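Local coordinates for protein MDM10 isoform 1 (Saccharomyces cerevisiae, PDB 7BTX) that belongs to the complex tethering the endoplasmic reticulum to mitochondria, and takes part in late assembly of the outer-membrane TOM translocase, at residues P3-V8 with M168-S173; S41-Q46 with I487-S492; F56-F61 with N68-Y73; E312-K317 with T413-L418. All blocks are in the same frame, centred on the assembly; numbering follows the deposited sequence.

Contact 1 (P3-V8 with M168-S173); sequences PYMDQV and MLKGVS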
loop_
_atom_site.group_PDB
_atom_site.type_symbol
_atom_site.label_atom_id
_atom_site.label_comp_id
_atom_site.label_asym_id
_atom_site.label_seq_id
_atom_site.Cartn_x
_atom_site.Cartn_y
_atom_site.Cartn_z
ATOM N N PRO D 3 12.259 -2.250 -23.504
ATOM C CA PRO D 3 11.271 -3.300 -23.238
ATOM C C PRO D 3 11.755 -4.661 -23.710
ATOM O O PRO D 3 12.760 -4.727 -24.413
ATOM C CB PRO D 3 10.052 -2.840 -24.035
ATOM C CG PRO D 3 10.200 -1.363 -24.111
ATOM C CD PRO D 3 11.672 -1.117 -24.237
ATOM N N TYR D 4 11.057 -5.732 -23.326
ATOM C CA TYR D 4 11.516 -7.064 -23.696
ATOM C C TYR D 4 10.992 -7.478 -25.061
ATOM O O TYR D 4 11.634 -8.266 -25.760
ATOM C CB TYR D 4 11.102 -8.089 -22.647
ATOM C CG TYR D 4 11.952 -9.335 -22.678
ATOM C CD1 TYR D 4 13.296 -9.285 -22.335
ATOM C CD2 TYR D 4 11.417 -10.557 -23.068
ATOM C CE1 TYR D 4 14.085 -10.417 -22.365
ATOM C CE2 TYR D 4 12.199 -11.701 -23.101
ATOM C CZ TYR D 4 13.533 -11.623 -22.749
ATOM O OH TYR D 4 14.323 -12.747 -22.774
ATOM N N MET D 5 9.829 -6.961 -25.456
ATOM C CA MET D 5 9.238 -7.347 -26.734
ATOM C C MET D 5 10.028 -6.778 -27.904
ATOM O O MET D 5 10.000 -7.330 -29.007
ATOM C CB MET D 5 7.784 -6.886 -26.794
ATOM C CG MET D 5 6.911 -7.675 -27.742
ATOM S SD MET D 5 5.540 -6.713 -28.403
ATOM C CE MET D 5 4.334 -6.819 -27.096
ATOM N N ASP D 6 10.746 -5.675 -27.682
ATOM C CA ASP D 6 11.504 -5.051 -28.759
ATOM C C ASP D 6 12.923 -5.584 -28.859
ATOM O O ASP D 6 13.612 -5.294 -29.841
ATOM C CB ASP D 6 11.539 -3.535 -28.576
ATOM C CG ASP D 6 10.172 -2.950 -28.309
ATOM O OD1 ASP D 6 9.236 -3.241 -29.082
ATOM O OD2 ASP D 6 10.033 -2.194 -27.327
ATOM N N GLN D 7 13.391 -6.341 -27.866
ATOM C CA GLN D 7 14.681 -7.002 -28.019
ATOM C C GLN D 7 14.521 -8.467 -28.392
ATOM O O GLN D 7 15.477 -9.086 -28.864
ATOM C CB GLN D 7 15.523 -6.857 -26.752
ATOM C CG GLN D 7 14.802 -7.140 -25.453
ATOM C CD GLN D 7 15.602 -6.691 -24.243
ATOM O OE1 GLN D 7 16.812 -6.499 -24.328
ATOM N NE2 GLN D 7 14.928 -6.507 -23.116
ATOM N N VAL D 8 13.335 -9.039 -28.174
ATOM C CA VAL D 8 12.973 -10.276 -28.858
ATOM C C VAL D 8 12.837 -10.013 -30.349
ATOM O O VAL D 8 13.302 -10.800 -31.184
ATOM C CB VAL D 8 11.673 -10.854 -28.261
ATOM C CG1 VAL D 8 11.155 -11.994 -29.092
ATOM C CG2 VAL D 8 11.895 -11.334 -26.855
ATOM N N MET D 168 3.434 -9.133 -38.983
ATOM C CA MET D 168 3.641 -9.015 -37.552
ATOM C C MET D 168 2.337 -8.674 -36.862
ATOM O O MET D 168 1.578 -7.839 -37.345
ATOM C CB MET D 168 4.665 -7.939 -37.229
ATOM C CG MET D 168 6.091 -8.403 -37.198
ATOM S SD MET D 168 7.109 -7.146 -36.432
ATOM C CE MET D 168 6.103 -6.744 -35.014
ATOM N N LEU D 169 2.090 -9.318 -35.731
ATOM C CA LEU D 169 0.994 -8.978 -34.842
ATOM C C LEU D 169 1.569 -8.560 -33.499
ATOM O O LEU D 169 2.635 -9.022 -33.097
ATOM C CB LEU D 169 0.042 -10.157 -34.654
ATOM C CG LEU D 169 -1.156 -10.240 -35.586
ATOM C CD1 LEU D 169 -1.586 -11.673 -35.728
ATOM C CD2 LEU D 169 -2.284 -9.415 -35.031
ATOM N N LYS D 170 0.861 -7.671 -32.808
ATOM C CA LYS D 170 1.349 -7.169 -31.524
ATOM C C LYS D 170 0.130 -6.817 -30.671
ATOM O O LYS D 170 -0.430 -5.730 -30.801
ATOM C CB LYS D 170 2.253 -5.972 -31.696
ATOM C CG LYS D 170 3.732 -6.262 -31.634
ATOM C CD LYS D 170 4.513 -5.047 -32.075
ATOM C CE LYS D 170 5.964 -5.126 -31.665
ATOM N NZ LYS D 170 6.764 -4.038 -32.284
ATOM N N GLY D 171 -0.256 -7.736 -29.797
ATOM C CA GLY D 171 -1.337 -7.488 -28.874
ATOM C C GLY D 171 -0.841 -7.083 -27.505
ATOM O O GLY D 171 0.210 -7.508 -27.036
ATOM N N VAL D 172 -1.622 -6.221 -26.859
ATOM C CA VAL D 172 -1.387 -5.786 -25.487
ATOM C C VAL D 172 -2.749 -5.705 -24.813
ATOM O O VAL D 172 -3.659 -5.047 -25.323
ATOM C CB VAL D 172 -0.649 -4.434 -25.429
ATOM C CG1 VAL D 172 -0.860 -3.766 -24.094
ATOM C CG2 VAL D 172 0.836 -4.608 -25.662
ATOM N N SER D 173 -2.912 -6.379 -23.673
ATOM C CA SER D 173 -4.214 -6.518 -23.017
ATOM C C SER D 173 -4.075 -6.244 -21.520
ATOM O O SER D 173 -3.644 -7.108 -20.759
ATOM C CB SER D 173 -4.789 -7.900 -23.284
ATOM O OG SER D 173 -6.016 -8.081 -22.604
#
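Met5 reaches from helix 5-16 and lays its sulfur against the aliphatic stem of Lys170. SD sits 3.7 Å from Lys170 CE, and the same sulfur is 3.7 Å from Lys170 CG, spanning the middle of a lysine chain that runs extended beyond CG; the two side chains cross obliquely. The first torsion of Met5 sets CG opposite the backbone N (chi1 -156°), sending the thioether across to the strand, and a bend at chi3 (-82°) then turns the methyl along it. Met5 CE lies 4.2 Å from Gly171 O, with Met5 CE and Val172 CG2 at 4.4 Å. This is the close-packed part, and it is buried: Met5 also rests on Tyr143, Glu154 and Met156 of the neighbouring strands. The arrangement is that of a mitochondrial beta-barrel of the porin and Tom40 type, with the N-terminal helix lying against the inner wall, here on strand 165-174, where Leu9 of the same helix also touches Lys170 and Met168. The other side is looser. Asp6, more open to solvent, sends its carboxylate toward the lysine tip at about a right angle, yet Asp6 OD1 and Lys170 NZ stay 4.1 Å apart, beyond a salt bridge, and any attraction between the two charges is probably weak.

Contact 2 (S41-Q46 with I487-S492); sequences SAIHLQ and IQFQYS
Ile43 and Ile487 run side by side as the two segments pass in the same direction, their end-to-end directions only 3° apart. The backbone bonds come first. His44 N gives a weak bond to Ile487 O, Phe489 N a weak one to His44 O, and Tyr491 N a straighter one to Gln46 O (2.8 Å, 158°). CA-H...O contacts fill in between, such as Gln490 CA to Gln46 O at 3.3 Å. Apolar contacts gather on one face: Ile43 CD1 lies 3.7 Å from Ile487 CG1, while Ile43 CG2, opposite its backbone N, meets the edge of the Phe489 ring at CE1 (3.9 Å). Polar side chains keep to the other face. His44 CD2 approaches Gln488 NE2 at 4.0 Å, and Gln46 runs alongside Gln490, their amide planes 28° apart. This is the parallel closure of the barrel by its first and last strands, as in the porin and Tom40 family. Two of the three clear bonds here are weak, so the side-chain rows on both faces probably share in holding the strands.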
loop_
_atom_site.group_PDB
_atom_site.type_symbol
_atom_site.label_atom_id
_atom_site.label_comp_id
_atom_site.label_asym_id
_atom_site.label_seq_id
_atom_site.Cartn_x
_atom_site.Cartn_y
_atom_site.Cartn_z
ATOM N N SER D 41 14.793 5.906 -10.817
ATOM C CA SER D 41 14.261 6.850 -9.844
ATOM C C SER D 41 14.301 6.308 -8.419
ATOM O O SER D 41 13.939 7.014 -7.476
ATOM C CB SER D 41 12.837 7.250 -10.215
ATOM O OG SER D 41 11.993 6.115 -10.262
ATOM N N ALA D 42 14.756 5.069 -8.248
ATOM C CA ALA D 42 14.841 4.425 -6.943
ATOM C C ALA D 42 15.790 3.246 -7.072
ATOM O O ALA D 42 16.230 2.904 -8.172
ATOM C CB ALA D 42 13.481 3.948 -6.446
ATOM N N ILE D 43 16.100 2.623 -5.936
ATOM C CA ILE D 43 16.877 1.389 -5.957
ATOM C C ILE D 43 15.979 0.254 -6.418
ATOM O O ILE D 43 14.898 0.038 -5.862
ATOM C CB ILE D 43 17.478 1.095 -4.576
ATOM C CG1 ILE D 43 18.031 2.373 -3.953
ATOM C CG2 ILE D 43 18.555 0.039 -4.689
ATOM C CD1 ILE D 43 19.229 2.933 -4.668
ATOM N N HIS D 44 16.421 -0.474 -7.437
ATOM C CA HIS D 44 15.567 -1.426 -8.134
ATOM C C HIS D 44 16.357 -2.695 -8.389
ATOM O O HIS D 44 17.426 -2.646 -8.998
ATOM C CB HIS D 44 15.055 -0.824 -9.443
ATOM C CG HIS D 44 14.048 -1.671 -10.150
ATOM N ND1 HIS D 44 12.692 -1.449 -10.052
ATOM C CD2 HIS D 44 14.197 -2.730 -10.980
ATOM C CE1 HIS D 44 12.048 -2.344 -10.778
ATOM N NE2 HIS D 44 12.938 -3.132 -11.353
ATOM N N LEU D 45 15.844 -3.828 -7.920
ATOM C CA LEU D 45 16.489 -5.115 -8.114
ATOM C C LEU D 45 15.663 -5.952 -9.076
ATOM O O LEU D 45 14.449 -5.779 -9.180
ATOM C CB LEU D 45 16.665 -5.869 -6.795
ATOM C CG LEU D 45 17.775 -5.447 -5.828
ATOM C CD1 LEU D 45 17.400 -4.236 -4.988
ATOM C CD2 LEU D 45 18.161 -6.599 -4.940
ATOM N N GLN D 46 16.330 -6.859 -9.784
ATOM C CA GLN D 46 15.653 -7.691 -10.766
ATOM C C GLN D 46 16.450 -8.967 -10.977
ATOM O O GLN D 46 17.670 -8.923 -11.099
ATOM C CB GLN D 46 15.469 -6.951 -12.094
ATOM C CG GLN D 46 14.931 -7.817 -13.209
ATOM C CD GLN D 46 14.389 -7.028 -14.359
ATOM O OE1 GLN D 46 14.383 -5.802 -14.338
ATOM N NE2 GLN D 46 13.922 -7.727 -15.379
ATOM N N ILE D 487 19.664 3.646 -8.584
ATOM C CA ILE D 487 20.535 2.522 -8.897
ATOM C C ILE D 487 19.645 1.366 -9.353
ATOM O O ILE D 487 18.477 1.274 -8.985
ATOM C CB ILE D 487 21.429 2.130 -7.697
ATOM C CG1 ILE D 487 22.060 3.374 -7.078
ATOM C CG2 ILE D 487 22.587 1.242 -8.106
ATOM C CD1 ILE D 487 22.830 3.115 -5.808
ATOM N N GLN D 488 20.197 0.494 -10.194
ATOM C CA GLN D 488 19.430 -0.607 -10.754
ATOM C C GLN D 488 20.268 -1.871 -10.851
ATOM O O GLN D 488 21.039 -2.039 -11.797
ATOM C CB GLN D 488 18.889 -0.221 -12.125
ATOM C CG GLN D 488 18.014 -1.259 -12.771
ATOM C CD GLN D 488 16.858 -0.645 -13.514
ATOM O OE1 GLN D 488 16.643 0.562 -13.456
ATOM N NE2 GLN D 488 16.099 -1.473 -14.216
ATOM N N PHE D 489 20.136 -2.761 -9.875
ATOM C CA PHE D 489 20.824 -4.038 -9.911
ATOM C C PHE D 489 19.990 -5.052 -10.683
ATOM O O PHE D 489 18.761 -4.989 -10.705
ATOM C CB PHE D 489 21.097 -4.555 -8.500
ATOM C CG PHE D 489 21.787 -3.564 -7.605
ATOM C CD1 PHE D 489 21.055 -2.714 -6.790
ATOM C CD2 PHE D 489 23.166 -3.498 -7.562
ATOM C CE1 PHE D 489 21.689 -1.808 -5.967
ATOM C CE2 PHE D 489 23.804 -2.595 -6.739
ATOM C CZ PHE D 489 23.065 -1.751 -5.942
ATOM N N GLN D 490 20.673 -6.001 -11.313
ATOM C CA GLN D 490 19.993 -6.906 -12.226
ATOM C C GLN D 490 20.834 -8.155 -12.418
ATOM O O GLN D 490 22.043 -8.061 -12.613
ATOM C CB GLN D 490 19.737 -6.220 -13.571
ATOM C CG GLN D 490 19.322 -7.131 -14.688
ATOM C CD GLN D 490 18.695 -6.368 -15.814
ATOM O OE1 GLN D 490 18.192 -5.265 -15.620
ATOM N NE2 GLN D 490 18.723 -6.944 -17.007
ATOM N N TYR D 491 20.190 -9.315 -12.349
ATOM C CA TYR D 491 20.823 -10.596 -12.612
ATOM C C TYR D 491 19.960 -11.376 -13.594
ATOM O O TYR D 491 18.735 -11.257 -13.589
ATOM C CB TYR D 491 21.016 -11.388 -11.316
ATOM C CG TYR D 491 21.653 -12.736 -11.498
ATOM C CD1 TYR D 491 22.976 -12.849 -11.874
ATOM C CD2 TYR D 491 20.932 -13.897 -11.288
ATOM C CE1 TYR D 491 23.564 -14.082 -12.045
ATOM C CE2 TYR D 491 21.508 -15.132 -11.457
ATOM C CZ TYR D 491 22.824 -15.217 -11.835
ATOM O OH TYR D 491 23.407 -16.446 -12.002
ATOM N N SER D 492 20.602 -12.145 -14.468
ATOM C CA SER D 492 19.869 -12.904 -15.470
ATOM C C SER D 492 20.692 -14.102 -15.902
ATOM O O SER D 492 21.922 -14.062 -15.901
ATOM C CB SER D 492 19.520 -12.055 -16.694
ATOM O OG SER D 492 18.518 -11.106 -16.384
#

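Contact 3 (F56-F61 with N68-Y73); sequences FNSLDF and NGSLSY
Phe56 and Ser72 face each other as a hydrogen-bonded antiparallel pair, gripped twice: Ser72 N gives a nearly straight bond to Phe56 O (2.8 Å, 172°), and Phe56 N returns one to Ser72 O. The phenylalanine ring turns an edge to the serine, CD2 standing 4.1 Å from Ser72 CB, while Ser72 OG is taken up by Arg145 of strand 140-147. At the far end Asn68 has the most surface covered. Its N-H bonds to Asp60 O at 2.7 Å, whereas the return bond from Asp60 N to Asn68 O is weak. Between these ends Ser58 and Ser70 form a second doubly bonded pair, and the whole is a beta hairpin in the antiparallel run of the barrel wall, with strand 44-48 beyond one arm and strand 140-147 beyond the other. Asp60 holds CG between its backbone N and carbonyl carbon (chi1 46°), which brings the carboxylate toward Asn68: Asp60 OD1 comes to 3.3 Å from Asn68 CB. Putting an alanine at Asp60 would take the carboxylate from beside Asn68 CB and would probably leave a gap there on this face of the hairpin. On the face of Asn57, Leu59 and Leu71, Leu71 CD1 lies alongside the Asn57 amide, whose OD1 has a weak hydrogen bond with Tyr148 OH, and another protein's chain touches all three residues.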
loop_
_atom_site.group_PDB
_atom_site.type_symbol
_atom_site.label_atom_id
_atom_site.label_comp_id
_atom_site.label_asym_id
_atom_site.label_seq_id
_atom_site.Cartn_x
_atom_site.Cartn_y
_atom_site.Cartn_z
ATOM N N PHE D 56 10.316 -18.200 -19.775
ATOM C CA PHE D 56 11.215 -17.379 -18.981
ATOM C C PHE D 56 10.447 -16.769 -17.824
ATOM O O PHE D 56 9.285 -16.387 -17.971
ATOM C CB PHE D 56 11.845 -16.247 -19.808
ATOM C CG PHE D 56 12.466 -16.698 -21.090
ATOM C CD1 PHE D 56 13.808 -17.017 -21.145
ATOM C CD2 PHE D 56 11.714 -16.782 -22.253
ATOM C CE1 PHE D 56 14.380 -17.435 -22.326
ATOM C CE2 PHE D 56 12.279 -17.208 -23.424
ATOM C CZ PHE D 56 13.612 -17.529 -23.465
ATOM N N ASN D 57 11.108 -16.665 -16.681
ATOM C CA ASN D 57 10.569 -16.004 -15.508
ATOM C C ASN D 57 11.382 -14.773 -15.167
ATOM O O ASN D 57 12.611 -14.802 -15.199
ATOM C CB ASN D 57 10.538 -16.945 -14.311
ATOM C CG ASN D 57 9.247 -17.688 -14.204
ATOM O OD1 ASN D 57 8.184 -17.083 -14.194
ATOM N ND2 ASN D 57 9.319 -18.999 -14.163
ATOM N N SER D 58 10.681 -13.698 -14.839
ATOM C CA SER D 58 11.276 -12.466 -14.362
ATOM C C SER D 58 10.682 -12.123 -13.007
ATOM O O SER D 58 9.598 -12.581 -12.653
ATOM C CB SER D 58 11.036 -11.322 -15.347
ATOM O OG SER D 58 11.550 -10.098 -14.855
ATOM N N LEU D 59 11.421 -11.328 -12.241
ATOM C CA LEU D 59 10.949 -10.823 -10.958
ATOM C C LEU D 59 11.692 -9.543 -10.651
ATOM O O LEU D 59 12.913 -9.498 -10.781
ATOM C CB LEU D 59 11.172 -11.837 -9.840
ATOM C CG LEU D 59 10.713 -11.550 -8.412
ATOM C CD1 LEU D 59 10.286 -12.819 -7.857
ATOM C CD2 LEU D 59 11.816 -11.021 -7.524
ATOM N N ASP D 60 10.967 -8.523 -10.218
ATOM C CA ASP D 60 11.597 -7.285 -9.807
ATOM C C ASP D 60 10.885 -6.717 -8.595
ATOM O O ASP D 60 9.682 -6.903 -8.412
ATOM C CB ASP D 60 11.608 -6.249 -10.931
ATOM C CG ASP D 60 10.280 -6.139 -11.632
ATOM O OD1 ASP D 60 9.464 -7.064 -11.486
ATOM O OD2 ASP D 60 10.042 -5.126 -12.320
ATOM N N PHE D 61 11.653 -6.025 -7.763
ATOM C CA PHE D 61 11.101 -5.234 -6.678
ATOM C C PHE D 61 11.988 -4.021 -6.488
ATOM O O PHE D 61 13.205 -4.100 -6.663
ATOM C CB PHE D 61 10.982 -6.031 -5.370
ATOM C CG PHE D 61 12.291 -6.487 -4.794
ATOM C CD1 PHE D 61 12.898 -7.645 -5.250
ATOM C CD2 PHE D 61 12.891 -5.784 -3.762
ATOM C CE1 PHE D 61 14.093 -8.077 -4.714
ATOM C CE2 PHE D 61 14.085 -6.207 -3.223
ATOM C CZ PHE D 61 14.686 -7.358 -3.697
ATOM N N ASN D 68 7.128 -7.804 -8.113
ATOM C CA ASN D 68 6.381 -8.041 -9.340
ATOM C C ASN D 68 7.011 -9.235 -10.034
ATOM O O ASN D 68 7.972 -9.825 -9.540
ATOM C CB ASN D 68 6.386 -6.810 -10.254
ATOM C CG ASN D 68 6.144 -5.526 -9.509
ATOM O OD1 ASN D 68 5.128 -5.363 -8.839
ATOM N ND2 ASN D 68 7.084 -4.602 -9.612
ATOM N N GLY D 69 6.495 -9.579 -11.203
ATOM C CA GLY D 69 7.034 -10.704 -11.937
ATOM C C GLY D 69 6.331 -10.856 -13.261
ATOM O O GLY D 69 5.360 -10.158 -13.560
ATOM N N SER D 70 6.839 -11.791 -14.054
ATOM C CA SER D 70 6.307 -12.030 -15.384
ATOM C C SER D 70 6.661 -13.438 -15.829
ATOM O O SER D 70 7.715 -13.965 -15.475
ATOM C CB SER D 70 6.844 -11.010 -16.388
ATOM O OG SER D 70 8.100 -11.409 -16.891
ATOM N N LEU D 71 5.766 -14.039 -16.606
ATOM C CA LEU D 71 5.993 -15.333 -17.236
ATOM C C LEU D 71 5.943 -15.134 -18.738
ATOM O O LEU D 71 4.891 -14.803 -19.284
ATOM C CB LEU D 71 4.943 -16.358 -16.812
ATOM C CG LEU D 71 5.109 -17.820 -17.204
ATOM C CD1 LEU D 71 6.178 -18.437 -16.386
ATOM C CD2 LEU D 71 3.815 -18.545 -16.971
ATOM N N SER D 72 7.067 -15.346 -19.402
ATOM C CA SER D 72 7.162 -15.180 -20.839
ATOM C C SER D 72 7.127 -16.538 -21.517
ATOM O O SER D 72 7.600 -17.531 -20.972
ATOM C CB SER D 72 8.447 -14.451 -21.222
ATOM O OG SER D 72 8.482 -13.161 -20.649
ATOM N N TYR D 73 6.542 -16.578 -22.705
ATOM C CA TYR D 73 6.632 -17.729 -23.589
ATOM C C TYR D 73 7.306 -17.247 -24.858
ATOM O O TYR D 73 7.001 -16.154 -25.333
ATOM C CB TYR D 73 5.251 -18.316 -23.890
ATOM C CG TYR D 73 5.284 -19.457 -24.874
ATOM C CD1 TYR D 73 5.678 -20.718 -24.478
ATOM C CD2 TYR D 73 4.925 -19.270 -26.200
ATOM C CE1 TYR D 73 5.723 -21.757 -25.366
ATOM C CE2 TYR D 73 4.969 -20.308 -27.097
ATOM C CZ TYR D 73 5.369 -21.549 -26.672
ATOM O OH TYR D 73 5.414 -22.598 -27.553
#

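Contact 4 (E312-K317 with T413-L418); sequences EFWQKK and TSVWKL
Glu312 reaches across to Lys417. CB packs 3.7 Å from Lys417 CG and 3.6 Å from Trp416 O. CG stands between the backbone N and the carbonyl carbon (chi1 87°), and the extended chain beyond it carries the carboxylate alongside the lysine. OE1 takes a 3.1 Å salt bridge from Lys417 NZ, which also bonds to Thr33 O. OE2 accepts from Trp314 NE1 at 3.0 Å; it lies in the plane of the indole, while the NE1 donor comes from above the carboxylate plane (80°). That helps to hold the indole, whose six-membered ring has Val415 CG2 over one face, 3.4 Å from the centroid. With an alanine here both carboxylate oxygens are gone, which would probably leave the Lys417 charge without its mate and the indole N-H without this acceptor. Along the backbone, Phe313 and Trp416 exchange two bonds. Strand 313-316 pairs with strand 413-420, which leads on to strand 426-434, where Trp431 meets Trp416; on its other flank Glu312 bonds by backbone to Thr291.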
loop_
_atom_site.group_PDB
_atom_site.type_symbol
_atom_site.label_atom_id
_atom_site.label_comp_id
_atom_site.label_asym_id
_atom_site.label_seq_id
_atom_site.Cartn_x
_atom_site.Cartn_y
_atom_site.Cartn_z
ATOM N N GLU D 312 28.180 9.591 -25.079
ATOM C CA GLU D 312 28.426 8.316 -24.408
ATOM C C GLU D 312 29.865 7.833 -24.566
ATOM O O GLU D 312 30.538 8.135 -25.555
ATOM C CB GLU D 312 27.488 7.191 -24.864
ATOM C CG GLU D 312 27.911 6.393 -26.082
ATOM C CD GLU D 312 26.964 5.250 -26.376
ATOM O OE1 GLU D 312 25.973 5.089 -25.638
ATOM O OE2 GLU D 312 27.212 4.506 -27.347
ATOM N N PHE D 313 30.363 7.173 -23.534
ATOM C CA PHE D 313 31.712 6.645 -23.517
ATOM C C PHE D 313 31.665 5.169 -23.146
ATOM O O PHE D 313 30.851 4.745 -22.325
ATOM C CB PHE D 313 32.557 7.438 -22.521
ATOM C CG PHE D 313 33.987 7.003 -22.436
ATOM C CD1 PHE D 313 34.768 6.895 -23.573
ATOM C CD2 PHE D 313 34.561 6.729 -21.205
ATOM C CE1 PHE D 313 36.092 6.500 -23.485
ATOM C CE2 PHE D 313 35.882 6.335 -21.110
ATOM C CZ PHE D 313 36.647 6.220 -22.253
ATOM N N TRP D 314 32.533 4.381 -23.770
ATOM C CA TRP D 314 32.591 2.958 -23.492
ATOM C C TRP D 314 33.915 2.630 -22.811
ATOM O O TRP D 314 34.816 3.477 -22.743
ATOM C CB TRP D 314 32.392 2.169 -24.787
ATOM C CG TRP D 314 30.970 2.015 -25.186
ATOM C CD1 TRP D 314 30.187 2.951 -25.785
ATOM C CD2 TRP D 314 30.154 0.847 -25.035
ATOM N NE1 TRP D 314 28.930 2.447 -26.006
ATOM C CE2 TRP D 314 28.885 1.155 -25.558
ATOM C CE3 TRP D 314 30.374 -0.429 -24.509
ATOM C CZ2 TRP D 314 27.839 0.238 -25.567
ATOM C CZ3 TRP D 314 29.332 -1.339 -24.521
ATOM C CH2 TRP D 314 28.082 -1.000 -25.044
ATOM N N GLN D 315 34.029 1.395 -22.322
ATOM C CA GLN D 315 35.259 0.839 -21.774
ATOM C C GLN D 315 35.082 -0.671 -21.695
ATOM O O GLN D 315 33.952 -1.166 -21.716
ATOM C CB GLN D 315 35.584 1.441 -20.399
ATOM C CG GLN D 315 37.028 1.270 -19.902
ATOM C CD GLN D 315 38.033 2.200 -20.576
ATOM O OE1 GLN D 315 38.259 2.134 -21.785
ATOM N NE2 GLN D 315 38.649 3.069 -19.782
ATOM N N LYS D 316 36.179 -1.414 -21.625
ATOM C CA LYS D 316 36.133 -2.864 -21.536
ATOM C C LYS D 316 37.328 -3.297 -20.691
ATOM O O LYS D 316 38.270 -2.528 -20.483
ATOM C CB LYS D 316 36.101 -3.469 -22.945
ATOM C CG LYS D 316 35.537 -4.865 -23.022
ATOM C CD LYS D 316 35.269 -5.258 -24.456
ATOM C CE LYS D 316 34.815 -6.698 -24.537
ATOM N NZ LYS D 316 35.926 -7.611 -24.154
ATOM N N LYS D 317 37.304 -4.527 -20.188
ATOM C CA LYS D 317 38.235 -4.884 -19.128
ATOM C C LYS D 317 38.545 -6.375 -19.250
ATOM O O LYS D 317 37.915 -7.099 -20.026
ATOM C CB LYS D 317 37.637 -4.504 -17.760
ATOM C CG LYS D 317 38.595 -4.379 -16.567
ATOM C CD LYS D 317 37.866 -3.898 -15.324
ATOM C CE LYS D 317 38.814 -3.703 -14.149
ATOM N NZ LYS D 317 39.349 -4.995 -13.636
ATOM N N THR D 413 32.264 -4.404 -18.528
ATOM C CA THR D 413 31.909 -3.509 -19.628
ATOM C C THR D 413 31.227 -2.285 -19.035
ATOM O O THR D 413 30.116 -2.390 -18.514
ATOM C CB THR D 413 30.998 -4.197 -20.639
ATOM O OG1 THR D 413 31.611 -5.401 -21.114
ATOM C CG2 THR D 413 30.750 -3.291 -21.812
ATOM N N SER D 414 31.879 -1.131 -19.129
ATOM C CA SER D 414 31.393 0.105 -18.539
ATOM C C SER D 414 30.899 1.040 -19.629
ATOM O O SER D 414 31.538 1.178 -20.673
ATOM C CB SER D 414 32.498 0.794 -17.746
ATOM O OG SER D 414 32.965 -0.040 -16.708
ATOM N N VAL D 415 29.751 1.672 -19.397
ATOM C CA VAL D 415 29.184 2.648 -20.320
ATOM C C VAL D 415 28.798 3.877 -19.515
ATOM O O VAL D 415 27.943 3.791 -18.631
ATOM C CB VAL D 415 27.953 2.109 -21.065
ATOM C CG1 VAL D 415 27.371 3.182 -21.940
ATOM C CG2 VAL D 415 28.295 0.905 -21.895
ATOM N N TRP D 416 29.402 5.015 -19.831
ATOM C CA TRP D 416 29.033 6.292 -19.242
ATOM C C TRP D 416 28.241 7.093 -20.260
ATOM O O TRP D 416 28.605 7.140 -21.429
ATOM C CB TRP D 416 30.268 7.084 -18.825
ATOM C CG TRP D 416 31.122 6.388 -17.844
ATOM C CD1 TRP D 416 32.053 5.429 -18.101
ATOM C CD2 TRP D 416 31.132 6.595 -16.434
ATOM N NE1 TRP D 416 32.641 5.018 -16.932
ATOM C CE2 TRP D 416 32.094 5.721 -15.893
ATOM C CE3 TRP D 416 30.418 7.431 -15.573
ATOM C CZ2 TRP D 416 32.362 5.662 -14.532
ATOM C CZ3 TRP D 416 30.684 7.370 -14.224
ATOM C CH2 TRP D 416 31.649 6.493 -13.714
ATOM N N LYS D 417 27.152 7.720 -19.822
ATOM C CA LYS D 417 26.239 8.357 -20.775
ATOM C C LYS D 417 25.788 9.704 -20.209
ATOM O O LYS D 417 25.033 9.757 -19.240
ATOM C CB LYS D 417 25.045 7.467 -21.074
ATOM C CG LYS D 417 25.323 6.293 -21.984
ATOM C CD LYS D 417 24.207 5.277 -21.920
ATOM C CE LYS D 417 23.018 5.721 -22.743
ATOM N NZ LYS D 417 23.274 5.577 -24.199
ATOM N N LEU D 418 26.231 10.785 -20.843
ATOM C CA LEU D 418 25.743 12.111 -20.506
ATOM C C LEU D 418 24.720 12.578 -21.538
ATOM O O LEU D 418 24.735 12.147 -22.690
ATOM C CB LEU D 418 26.892 13.113 -20.430
ATOM C CG LEU D 418 27.791 13.181 -19.196
ATOM C CD1 LEU D 418 28.818 12.056 -19.153
ATOM C CD2 LEU D 418 28.474 14.529 -19.138
#

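In the fold
Contacts 1 and 3 are buried and contacts 2 and 4 lie at the surface. Contacts 1, 2 and 3 reach the same sheet, and contacts 2 and 3 touch: strands 44-48 and 55-62 are neighbours, with Leu45 N 2.9 Å from Phe61 O, a probable hydrogen bond. Contact 3 is nested within the chain loop closed by contact 2, as is contact 4, which stands across the chain's centre from contact 1, their centres about 28 Å apart. Chemistry follows place: contact 1 lays a helix on the wall mainly through side chains, contacts 2 and 3 join strands mainly through backbone, parallel and antiparallel respectively, and contact 4 adds a salt bridge and tryptophan packing.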